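PDB 3B9O: alkane monooxygenase from Geobacillus thermodenitrificans, which adopts the TIM-barrel fold of the luciferase-like monooxygenase family and holds flavin mononucleotide in a pocket. Local coordinates for residues R30-Y33 against T34-N37; Y164-V167 against C168-W172; V285-T288 against H289-M293. One frame throughout, in Å; residues are numbered along the deposited sequence.

Contact 1: residues R30-Y33 against T34-N37; sequences RHRY and TDLN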
ATOM      1  N   ARG A  30       7.714 -10.741 -14.583  1.00 15.13           N
ATOM      2  CA  ARG A  30       8.169 -10.756 -13.187  1.00 15.39           C
ATOM      3  C   ARG A  30       9.683 -10.883 -13.016  1.00 19.14           C
ATOM      4  O   ARG A  30      10.226 -10.349 -12.053  1.00 15.63           O
ATOM      5  CB  ARG A  30       7.529 -11.903 -12.366  1.00 13.28           C
ATOM      6  CG  ARG A  30       6.013 -11.828 -12.204  1.00 25.46           C
ATOM      7  CD  ARG A  30       5.512 -10.420 -11.917  1.00 22.32           C
ATOM      8  NE  ARG A  30       6.094  -9.782 -10.729  1.00 13.42           N
ATOM      9  CZ  ARG A  30       5.869  -8.512 -10.370  1.00 19.38           C
ATOM     10  NH1 ARG A  30       5.071  -7.731 -11.105  1.00 13.35           N
ATOM     11  NH2 ARG A  30       6.476  -8.005  -9.282  1.00 17.10           N
ATOM     12  N   HIS A  31      10.330 -11.614 -13.928  1.00 14.79           N
ATOM     13  CA  HIS A  31      11.790 -11.740 -13.948  1.00 13.81           C
ATOM     14  C   HIS A  31      12.478 -10.408 -14.271  1.00 21.61           C
ATOM     15  O   HIS A  31      13.685 -10.310 -14.087  1.00 25.08           O
ATOM     16  CB  HIS A  31      12.236 -12.847 -14.933  1.00 16.58           C
ATOM     17  CG  HIS A  31      11.634 -12.688 -16.299  1.00 27.00           C
ATOM     18  ND1 HIS A  31      12.353 -12.245 -17.386  1.00 29.40           N
ATOM     19  CD2 HIS A  31      10.353 -12.811 -16.725  1.00 14.02           C
ATOM     20  CE1 HIS A  31      11.547 -12.117 -18.429  1.00 14.88           C
ATOM     21  NE2 HIS A  31      10.329 -12.437 -18.044  1.00 20.30           N
ATOM     22  N   ARG A  32      11.726  -9.404 -14.752  1.00 12.64           N
ATOM     23  CA  ARG A  32      12.264  -8.047 -14.995  1.00 19.48           C
ATOM     24  C   ARG A  32      12.332  -7.168 -13.736  1.00 17.07           C
ATOM     25  O   ARG A  32      12.709  -5.998 -13.817  1.00 15.35           O
ATOM     26  CB  ARG A  32      11.455  -7.304 -16.075  1.00 14.75           C
ATOM     27  CG  ARG A  32      11.467  -8.028 -17.441  1.00 18.35           C
ATOM     28  CD  ARG A  32      10.913  -7.140 -18.518  1.00 15.83           C
ATOM     29  NE  ARG A  32      11.747  -5.943 -18.771  1.00 19.44           N
ATOM     30  CZ  ARG A  32      11.271  -4.768 -19.198  1.00 25.50           C
ATOM     31  NH1 ARG A  32       9.993  -4.623 -19.421  1.00 21.15           N
ATOM     32  NH2 ARG A  32      12.072  -3.734 -19.414  1.00 16.74           N
ATOM     33  N   TYR A  33      11.971  -7.712 -12.583  1.00 12.46           N
ATOM     34  CA  TYR A  33      11.899  -6.880 -11.380  1.00 14.43           C
ATOM     35  C   TYR A  33      13.278  -6.262 -11.076  1.00 17.79           C
ATOM     36  O   TYR A  33      13.355  -5.209 -10.468  1.00 17.43           O
ATOM     37  CB  TYR A  33      11.337  -7.644 -10.155  1.00 21.37           C
ATOM     38  CG  TYR A  33      12.385  -8.388  -9.402  1.00 17.50           C
ATOM     39  CD1 TYR A  33      12.950  -7.859  -8.231  1.00 19.11           C
ATOM     40  CD2 TYR A  33      12.867  -9.609  -9.892  1.00 18.04           C
ATOM     41  CE1 TYR A  33      13.958  -8.551  -7.549  1.00 15.10           C
ATOM     42  CE2 TYR A  33      13.883 -10.306  -9.211  1.00 16.11           C
ATOM     43  CZ  TYR A  33      14.412  -9.782  -8.077  1.00 16.95           C
ATOM     44  OH  TYR A  33      15.421 -10.480  -7.493  1.00 16.06           O
ATOM     45  N   THR A  34      14.355  -6.914 -11.542  1.00 20.72           N
ATOM     46  CA  THR A  34      15.722  -6.410 -11.369  1.00 17.19           C
ATOM     47  C   THR A  34      16.117  -5.320 -12.390  1.00 21.83           C
ATOM     48  O   THR A  34      17.178  -4.694 -12.237  1.00 14.97           O
ATOM     49  CB  THR A  34      16.765  -7.544 -11.426  1.00 15.05           C
ATOM     50  OG1 THR A  34      16.583  -8.293 -12.644  1.00 18.38           O
ATOM     51  CG2 THR A  34      16.679  -8.468 -10.185  1.00 12.37           C
ATOM     52  N   ASP A  35      15.269  -5.090 -13.398  1.00 15.43           N
ATOM     53  CA  ASP A  35      15.577  -4.186 -14.544  1.00 21.50           C
ATOM     54  C   ASP A  35      14.933  -2.862 -14.255  1.00 12.92           C
ATOM     55  O   ASP A  35      13.725  -2.783 -14.173  1.00 12.68           O
ATOM     56  CB  ASP A  35      15.078  -4.744 -15.919  1.00 19.13           C
ATOM     57  CG  ASP A  35      15.381  -3.793 -17.174  1.00 46.00           C
ATOM     58  OD1 ASP A  35      16.128  -2.731 -17.105  1.00 25.62           O
ATOM     59  OD2 ASP A  35      14.841  -4.129 -18.296  1.00 31.30           O
ATOM     60  N   LEU A  36      15.761  -1.837 -14.114  1.00 13.62           N
ATOM     61  CA  LEU A  36      15.285  -0.480 -13.866  1.00 22.75           C
ATOM     62  C   LEU A  36      14.269  -0.049 -14.937  1.00 21.48           C
ATOM     63  O   LEU A  36      13.245   0.556 -14.642  1.00 13.39           O
ATOM     64  CB  LEU A  36      16.484   0.468 -13.777  1.00 19.26           C
ATOM     65  CG  LEU A  36      16.187   1.959 -13.501  1.00 21.22           C
ATOM     66  CD1 LEU A  36      15.335   2.069 -12.223  1.00 13.72           C
ATOM     67  CD2 LEU A  36      17.521   2.723 -13.364  1.00 18.43           C
ATOM     68  N   ASN A  37      14.552  -0.398 -16.188  1.00 20.36           N
ATOM     69  CA  ASN A  37      13.627  -0.123 -17.273  1.00 12.10           C
ATOM     70  C   ASN A  37      12.218  -0.685 -17.128  1.00 10.37           C
ATOM     71  O   ASN A  37      11.295  -0.088 -17.654  1.00 12.79           O
ATOM     72  CB  ASN A  37      14.204  -0.497 -18.653  1.00 16.65           C
ATOM     73  CG  ASN A  37      15.444   0.303 -19.008  1.00 25.34           C
ATOM     74  OD1 ASN A  37      15.590   1.474 -18.654  1.00 23.32           O
ATOM     75  ND2 ASN A  37      16.354  -0.340 -19.738  1.00 39.73           N
TER
HETATM   76  O   HOH W   1      15.860 -10.962 -12.936  1.00 21.81           O
HETATM   77  O   HOH W   2      14.639  -6.478 -18.804  1.00 25.41           O
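Arg32 starts with CG beside its own backbone N (chi1 -60°), and a later bend at chi3 swings its guanidinium alongside Asp35, whose CG stands opposite the backbone N (chi1 179°). The two side chains run the same way at the N-terminal entry to helix 36-48 of the TIM-barrel chain, where Asp35 is the N-cap. Arg32 NH2 donates to Asp35 OD2 over 3.0 Å in a salt bridge. The oxygen lies at the guanidinium edge, close to its plane; the two planar groups are inclined by 62°, and the nitrogen meets the carboxylate from above its plane. A water accepts from Arg32 NE at 2.9 Å and sits so close to Asp35 OD2 that a bond between those two is doubtful. Asn37 N donates to the other carboxylate oxygen, Asp35 OD1, over 3.0 Å, an Asx turn that caps the helix, so each oxygen has its own task. In the backbone of the same residues, Asp35 N donates to Arg32 O over 2.7 Å and closes a type I turn around Tyr33 and Thr34. At the corner of that turn the Thr34 methyl CG2 rests over one face of the Tyr33 ring, 3.6 Å from its centroid, in a CH-pi contact. The Tyr33 side chain also touches loop residues such as Val15 and Pro81, while Arg32 NH1 forms a second salt bridge with Glu41, further along the helix. A second water lies between His31 O, at a short 2.5 Å, and Thr34 OG1, at 2.8 Å.

Contact 2: residues Y164-V167 against C168-W172; sequences YLEV and CYKLW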
ATOM      1  N   TYR A 164       6.266   5.805  16.726  1.00 17.98           N
ATOM      2  CA  TYR A 164       7.061   5.958  15.512  1.00 18.14           C
ATOM      3  C   TYR A 164       6.471   7.126  14.670  1.00 12.47           C
ATOM      4  O   TYR A 164       7.196   8.030  14.229  1.00 18.32           O
ATOM      5  CB  TYR A 164       7.026   4.627  14.727  1.00 12.39           C
ATOM      6  CG  TYR A 164       8.118   4.487  13.689  1.00  9.73           C
ATOM      7  CD1 TYR A 164       9.151   3.556  13.868  1.00 15.08           C
ATOM      8  CD2 TYR A 164       8.132   5.306  12.539  1.00 13.25           C
ATOM      9  CE1 TYR A 164      10.175   3.399  12.949  1.00 13.31           C
ATOM     10  CE2 TYR A 164       9.189   5.171  11.585  1.00 23.52           C
ATOM     11  CZ  TYR A 164      10.193   4.214  11.807  1.00 21.88           C
ATOM     12  OH  TYR A 164      11.219   4.099  10.893  1.00 15.29           O
ATOM     13  N   LEU A 165       5.171   7.061  14.430  1.00 14.22           N
ATOM     14  CA  LEU A 165       4.444   8.147  13.746  1.00 11.81           C
ATOM     15  C   LEU A 165       4.510   9.475  14.518  1.00 24.88           C
ATOM     16  O   LEU A 165       4.672  10.525  13.914  1.00 19.01           O
ATOM     17  CB  LEU A 165       3.008   7.729  13.434  1.00 11.65           C
ATOM     18  CG  LEU A 165       2.800   6.921  12.132  1.00 29.50           C
ATOM     19  CD1 LEU A 165       1.336   6.644  12.041  1.00 19.65           C
ATOM     20  CD2 LEU A 165       3.235   7.710  10.896  1.00 23.38           C
ATOM     21  N   GLU A 166       4.406   9.426  15.854  1.00 23.59           N
ATOM     22  CA  GLU A 166       4.522  10.631  16.708  1.00 15.08           C
ATOM     23  C   GLU A 166       5.824  11.351  16.339  1.00 15.56           C
ATOM     24  O   GLU A 166       5.830  12.566  16.090  1.00 17.36           O
ATOM     25  CB  GLU A 166       4.533  10.247  18.220  1.00 23.98           C
ATOM     26  CG  GLU A 166       4.247  11.428  19.193  1.00 55.01           C
ATOM     27  CD  GLU A 166       4.440  11.161  20.757  1.00 80.07           C
ATOM     28  OE1 GLU A 166       4.455  12.208  21.487  1.00 51.52           O
ATOM     29  OE2 GLU A 166       4.584   9.978  21.256  1.00 28.54           O
ATOM     30  N   VAL A 167       6.911  10.574  16.309  1.00 18.45           N
ATOM     31  CA  VAL A 167       8.280  11.070  16.000  1.00 16.10           C
ATOM     32  C   VAL A 167       8.360  11.664  14.601  1.00 15.77           C
ATOM     33  O   VAL A 167       8.843  12.790  14.432  1.00 16.44           O
ATOM     34  CB  VAL A 167       9.371   9.941  16.149  1.00 20.23           C
ATOM     35  CG1 VAL A 167      10.727  10.418  15.680  1.00 13.27           C
ATOM     36  CG2 VAL A 167       9.445   9.426  17.628  1.00 19.04           C
ATOM     37  N   CYS A 168       7.849  10.918  13.609  1.00 13.97           N
ATOM     38  CA  CYS A 168       7.841  11.390  12.219  1.00 14.49           C
ATOM     39  C   CYS A 168       7.007  12.652  12.071  1.00 12.94           C
ATOM     40  O   CYS A 168       7.472  13.658  11.496  1.00 12.92           O
ATOM     41  CB  CYS A 168       7.380  10.254  11.271  1.00 14.07           C
ATOM     42  SG  CYS A 168       8.623   8.939  11.221  1.00 18.01           S
ATOM     43  N   TYR A 169       5.797  12.653  12.646  1.00 15.02           N
ATOM     44  CA  TYR A 169       4.961  13.884  12.609  1.00 14.98           C
ATOM     45  C   TYR A 169       5.695  15.099  13.201  1.00 18.37           C
ATOM     46  O   TYR A 169       5.682  16.175  12.605  1.00 17.57           O
ATOM     47  CB  TYR A 169       3.638  13.733  13.390  1.00 13.98           C
ATOM     48  CG  TYR A 169       2.644  12.695  12.904  1.00 17.01           C
ATOM     49  CD1 TYR A 169       1.782  12.079  13.819  1.00 16.92           C
ATOM     50  CD2 TYR A 169       2.556  12.322  11.541  1.00 19.15           C
ATOM     51  CE1 TYR A 169       0.841  11.135  13.423  1.00 15.00           C
ATOM     52  CE2 TYR A 169       1.597  11.365  11.117  1.00 14.90           C
ATOM     53  CZ  TYR A 169       0.760  10.773  12.080  1.00 14.95           C
ATOM     54  OH  TYR A 169      -0.178   9.852  11.697  1.00 16.35           O
ATOM     55  N   LYS A 170       6.331  14.943  14.377  1.00 14.41           N
ATOM     56  CA  LYS A 170       7.096  16.076  14.967  1.00 12.19           C
ATOM     57  C   LYS A 170       8.202  16.582  14.038  1.00 12.96           C
ATOM     58  O   LYS A 170       8.310  17.764  13.805  1.00 16.65           O
ATOM     59  CB  LYS A 170       7.686  15.700  16.314  1.00 16.36           C
ATOM     60  CG  LYS A 170       6.615  15.532  17.427  1.00 17.26           C
ATOM     61  CD  LYS A 170       7.221  14.773  18.619  1.00 16.76           C
ATOM     62  CE  LYS A 170       6.102  14.576  19.637  1.00 17.77           C
ATOM     63  NZ  LYS A 170       6.626  14.185  20.946  1.00 17.64           N
ATOM     64  N   LEU A 171       9.005  15.671  13.509  1.00 14.76           N
ATOM     65  CA  LEU A 171      10.031  16.013  12.496  1.00 12.90           C
ATOM     66  C   LEU A 171       9.486  16.726  11.251  1.00 11.12           C
ATOM     67  O   LEU A 171       9.968  17.787  10.827  1.00 13.02           O
ATOM     68  CB  LEU A 171      10.835  14.740  12.108  1.00 11.93           C
ATOM     69  CG  LEU A 171      11.632  14.075  13.248  1.00 11.64           C
ATOM     70  CD1 LEU A 171      12.184  12.719  12.831  1.00 13.45           C
ATOM     71  CD2 LEU A 171      12.782  15.024  13.768  1.00 15.96           C
ATOM     72  N   TRP A 172       8.452  16.144  10.672  1.00 14.42           N
ATOM     73  CA  TRP A 172       7.916  16.619   9.412  1.00 18.44           C
ATOM     74  C   TRP A 172       7.113  17.912   9.476  1.00 22.32           C
ATOM     75  O   TRP A 172       7.149  18.678   8.536  1.00 15.58           O
ATOM     76  CB  TRP A 172       7.038  15.536   8.790  1.00 10.73           C
ATOM     77  CG  TRP A 172       7.794  14.342   8.287  1.00 10.18           C
ATOM     78  CD1 TRP A 172       9.047  14.337   7.752  1.00 13.30           C
ATOM     79  CD2 TRP A 172       7.294  13.002   8.167  1.00 10.99           C
ATOM     80  NE1 TRP A 172       9.384  13.061   7.354  1.00 12.90           N
ATOM     81  CE2 TRP A 172       8.320  12.226   7.571  1.00 15.80           C
ATOM     82  CE3 TRP A 172       6.079  12.371   8.524  1.00 12.61           C
ATOM     83  CZ2 TRP A 172       8.190  10.843   7.360  1.00 12.61           C
ATOM     84  CZ3 TRP A 172       5.934  11.011   8.304  1.00 16.10           C
ATOM     85  CH2 TRP A 172       6.989  10.251   7.715  1.00 16.16           C
TER
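Lys170 reaches back along helix 154-174 to Glu166, one turn earlier. Its CB lies 3.6 Å from Glu166 O, the carbonyl that also accepts the Lys170 N-H. CG, opposite the carbonyl carbon and beside the backbone N (chi1 -70°), carries the chain over that oxygen, coming to 3.3 Å of Glu166 O, and CD follows at 3.6 Å from Glu166 O. The extended chain then brings CE to 3.4 Å from Glu166 OE1. The tip, NZ, closes a 3.0 Å salt bridge with Glu166 OE1, approaching from above the carboxylate plane, and has a second partner in His201. The charged pair is partly exposed, with Tyr433 against it.

One residue earlier, Tyr169 lays one ring face over Leu165 O, with CG 3.1 Å from Leu165 O, while the ring's far end meets the leucine methyls. Its OH is bonded to His240. Cys168 SG approaches the Tyr164 ring obliquely, 3.8 Å from Tyr164 CE2; the Tyr164 OH bonds to Glu110 O.

Tyr164 and Leu171 touch helix 112-125, and Leu165 touches helix 231-240 and strand 130-135: i to i+4 pairing in an outer helix packed against the strand wall of a TIM barrel.

Contact 3: residues V285-T288 against H289-M293; sequences VGKT and HDEAM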
ATOM      1  N   VAL A 285     -10.261  -8.950 -18.050  1.00 17.27           N
ATOM      2  CA  VAL A 285     -11.194  -8.281 -18.954  1.00 16.82           C
ATOM      3  C   VAL A 285     -10.945  -8.662 -20.433  1.00 30.13           C
ATOM      4  O   VAL A 285      -9.791  -8.909 -20.861  1.00 22.21           O
ATOM      5  CB  VAL A 285     -11.211  -6.733 -18.707  1.00 19.33           C
ATOM      6  CG1 VAL A 285      -9.871  -6.081 -19.077  1.00 14.96           C
ATOM      7  CG2 VAL A 285     -12.380  -6.031 -19.450  1.00 11.86           C
ATOM      8  N   GLY A 286     -12.036  -8.736 -21.199  1.00 18.85           N
ATOM      9  CA  GLY A 286     -11.957  -8.942 -22.651  1.00 21.24           C
ATOM     10  C   GLY A 286     -13.077  -8.197 -23.359  1.00 23.15           C
ATOM     11  O   GLY A 286     -14.032  -7.732 -22.741  1.00 16.92           O
ATOM     12  N   LYS A 287     -12.972  -8.102 -24.673  1.00 22.67           N
ATOM     13  CA  LYS A 287     -14.014  -7.454 -25.473  1.00 23.84           C
ATOM     14  C   LYS A 287     -15.315  -8.237 -25.417  1.00 30.75           C
ATOM     15  O   LYS A 287     -16.411  -7.670 -25.570  1.00 22.33           O
ATOM     16  CB  LYS A 287     -13.516  -7.291 -26.905  1.00 26.10           C
ATOM     17  CG  LYS A 287     -12.266  -6.402 -26.907  1.00 25.64           C
ATOM     18  CD  LYS A 287     -11.488  -6.443 -28.209  1.00 37.58           C
ATOM     19  CE  LYS A 287     -11.470  -5.063 -28.813  1.00 58.62           C
ATOM     20  NZ  LYS A 287     -12.878  -4.667 -29.131  1.00 82.93           N
ATOM     21  N   THR A 288     -15.191  -9.531 -25.174  1.00 15.86           N
ATOM     22  CA  THR A 288     -16.344 -10.410 -25.086  1.00 24.89           C
ATOM     23  C   THR A 288     -16.145 -11.272 -23.871  1.00 24.65           C
ATOM     24  O   THR A 288     -15.028 -11.402 -23.375  1.00 22.34           O
ATOM     25  CB  THR A 288     -16.482 -11.312 -26.347  1.00 23.80           C
ATOM     26  OG1 THR A 288     -15.370 -12.212 -26.412  1.00 26.21           O
ATOM     27  CG2 THR A 288     -16.549 -10.462 -27.604  1.00 20.42           C
ATOM     28  N   HIS A 289     -17.221 -11.870 -23.376  1.00 22.23           N
ATOM     29  CA  HIS A 289     -17.086 -12.758 -22.243  1.00 23.75           C
ATOM     30  C   HIS A 289     -16.093 -13.895 -22.528  1.00 31.63           C
ATOM     31  O   HIS A 289     -15.263 -14.218 -21.665  1.00 26.44           O
ATOM     32  CB  HIS A 289     -18.451 -13.327 -21.820  1.00 20.63           C
ATOM     33  CG  HIS A 289     -18.417 -14.059 -20.517  1.00 16.77           C
ATOM     34  ND1 HIS A 289     -18.289 -13.409 -19.307  1.00 23.64           N
ATOM     35  CD2 HIS A 289     -18.530 -15.374 -20.229  1.00 18.96           C
ATOM     36  CE1 HIS A 289     -18.297 -14.300 -18.332  1.00 22.06           C
ATOM     37  NE2 HIS A 289     -18.441 -15.498 -18.865  1.00 28.68           N
ATOM     38  N   ASP A 290     -16.184 -14.515 -23.714  1.00 20.63           N
ATOM     39  CA  ASP A 290     -15.298 -15.652 -24.074  1.00 29.22           C
ATOM     40  C   ASP A 290     -13.810 -15.265 -23.986  1.00 23.98           C
ATOM     41  O   ASP A 290     -12.986 -16.059 -23.544  1.00 25.39           O
ATOM     42  CB  ASP A 290     -15.601 -16.188 -25.506  1.00 20.56           C
ATOM     43  CG  ASP A 290     -16.776 -17.243 -25.552  1.00 88.22           C
ATOM     44  OD1 ASP A 290     -17.145 -17.871 -24.498  1.00 90.32           O
ATOM     45  OD2 ASP A 290     -17.335 -17.455 -26.676  1.00 62.24           O
ATOM     46  N   GLU A 291     -13.473 -14.067 -24.472  1.00 31.81           N
ATOM     47  CA  GLU A 291     -12.105 -13.525 -24.348  1.00 22.00           C
ATOM     48  C   GLU A 291     -11.623 -13.477 -22.907  1.00 23.86           C
ATOM     49  O   GLU A 291     -10.520 -13.950 -22.607  1.00 25.49           O
ATOM     50  CB  GLU A 291     -12.008 -12.131 -24.938  1.00 27.21           C
ATOM     51  CG  GLU A 291     -11.971 -12.088 -26.447  1.00 33.06           C
ATOM     52  CD  GLU A 291     -11.466 -10.748 -26.967  1.00 64.94           C
ATOM     53  OE1 GLU A 291     -11.624 -10.535 -28.200  1.00 71.46           O
ATOM     54  OE2 GLU A 291     -10.947  -9.904 -26.149  1.00 38.03           O
ATOM     55  N   ALA A 292     -12.449 -12.911 -22.025  1.00 17.96           N
ATOM     56  CA  ALA A 292     -12.166 -12.875 -20.595  1.00 15.09           C
ATOM     57  C   ALA A 292     -11.960 -14.276 -20.048  1.00 18.45           C
ATOM     58  O   ALA A 292     -10.988 -14.517 -19.352  1.00 19.95           O
ATOM     59  CB  ALA A 292     -13.300 -12.168 -19.834  1.00 22.18           C
ATOM     60  N   MET A 293     -12.862 -15.211 -20.385  1.00 18.47           N
ATOM     61  CA  MET A 293     -12.814 -16.550 -19.819  1.00 16.17           C
ATOM     62  C   MET A 293     -11.558 -17.275 -20.322  1.00 21.47           C
ATOM     63  O   MET A 293     -10.947 -18.053 -19.607  1.00 18.39           O
ATOM     64  CB  MET A 293     -14.087 -17.361 -20.131  1.00 20.48           C
ATOM     65  CG  MET A 293     -15.368 -16.886 -19.398  1.00 17.43           C
ATOM     66  SD  MET A 293     -15.150 -16.761 -17.595  1.00 28.20           S
ATOM     67  CE  MET A 293     -15.199 -18.500 -17.164  1.00 31.94           C
TER
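Thr288 and Glu291 meet at the start of helix 289-302, where Thr288 is the N-cap on the loop that leads from barrel strand 276-285 into the helix. Three hydrogen bonds tie the loop to the first turn. The capping bond runs from Glu291 N to Thr288 OG1 over 3.3 Å and is nearly straight at 165°; OG1 sits between the backbone N and carbonyl carbon (chi1 66°), which aims it into the turn. Ala292 N donates to Thr288 O, also over 3.3 Å, and the threonine thus meets the helix start through both hydroxyl and carbonyl, each by a rather long bond. The third bond goes the other way: Glu291, extended beyond CG, reaches back, and Lys287 N donates to Glu291 OE2 over 3.1 Å, from above the carboxylate plane.

Charge plays a looser part. Lys287 and Glu291 run side by side, but Lys287 NZ stays 6.1 Å from Glu291 OE1, and it is the aliphatic part of the lysine that lines the carboxylate, with Lys287 CB 3.7 Å from Glu291 OE2.

Backbone and methyl contacts join the helix to the end of the strand. Val285 points away from the helix start, and its side chain touches helices 356-370 and 384-399; Ala292 also touches Val353 of strand 350-354. At Gly286 the backbones come close, with Gly286 CA 4.4 Å from Ala292 CA and the Ala292 methyl CB 3.9 Å from Gly286 N.

How the contacts relate
All three contacts are local, joining neighbouring residues along the chain, but they sit at different depths. Contact 2 is buried within one helix, and its side chains work mainly by apolar packing and a single salt bridge. Contact 1 lies at the surface and contact 3 is partly buried; both mark a helix start, with Asp35 and Thr288 as the respective N-caps, one capping with a carboxylate and the other with a hydroxyl. Waters lie between the segments of contact 1. No residues are shared: nearest atoms of contacts 1 and 3 are about 17 Å apart, while contacts 2 and 3 lie on opposite sides of the chain's centre, their own centres about 48 Å apart.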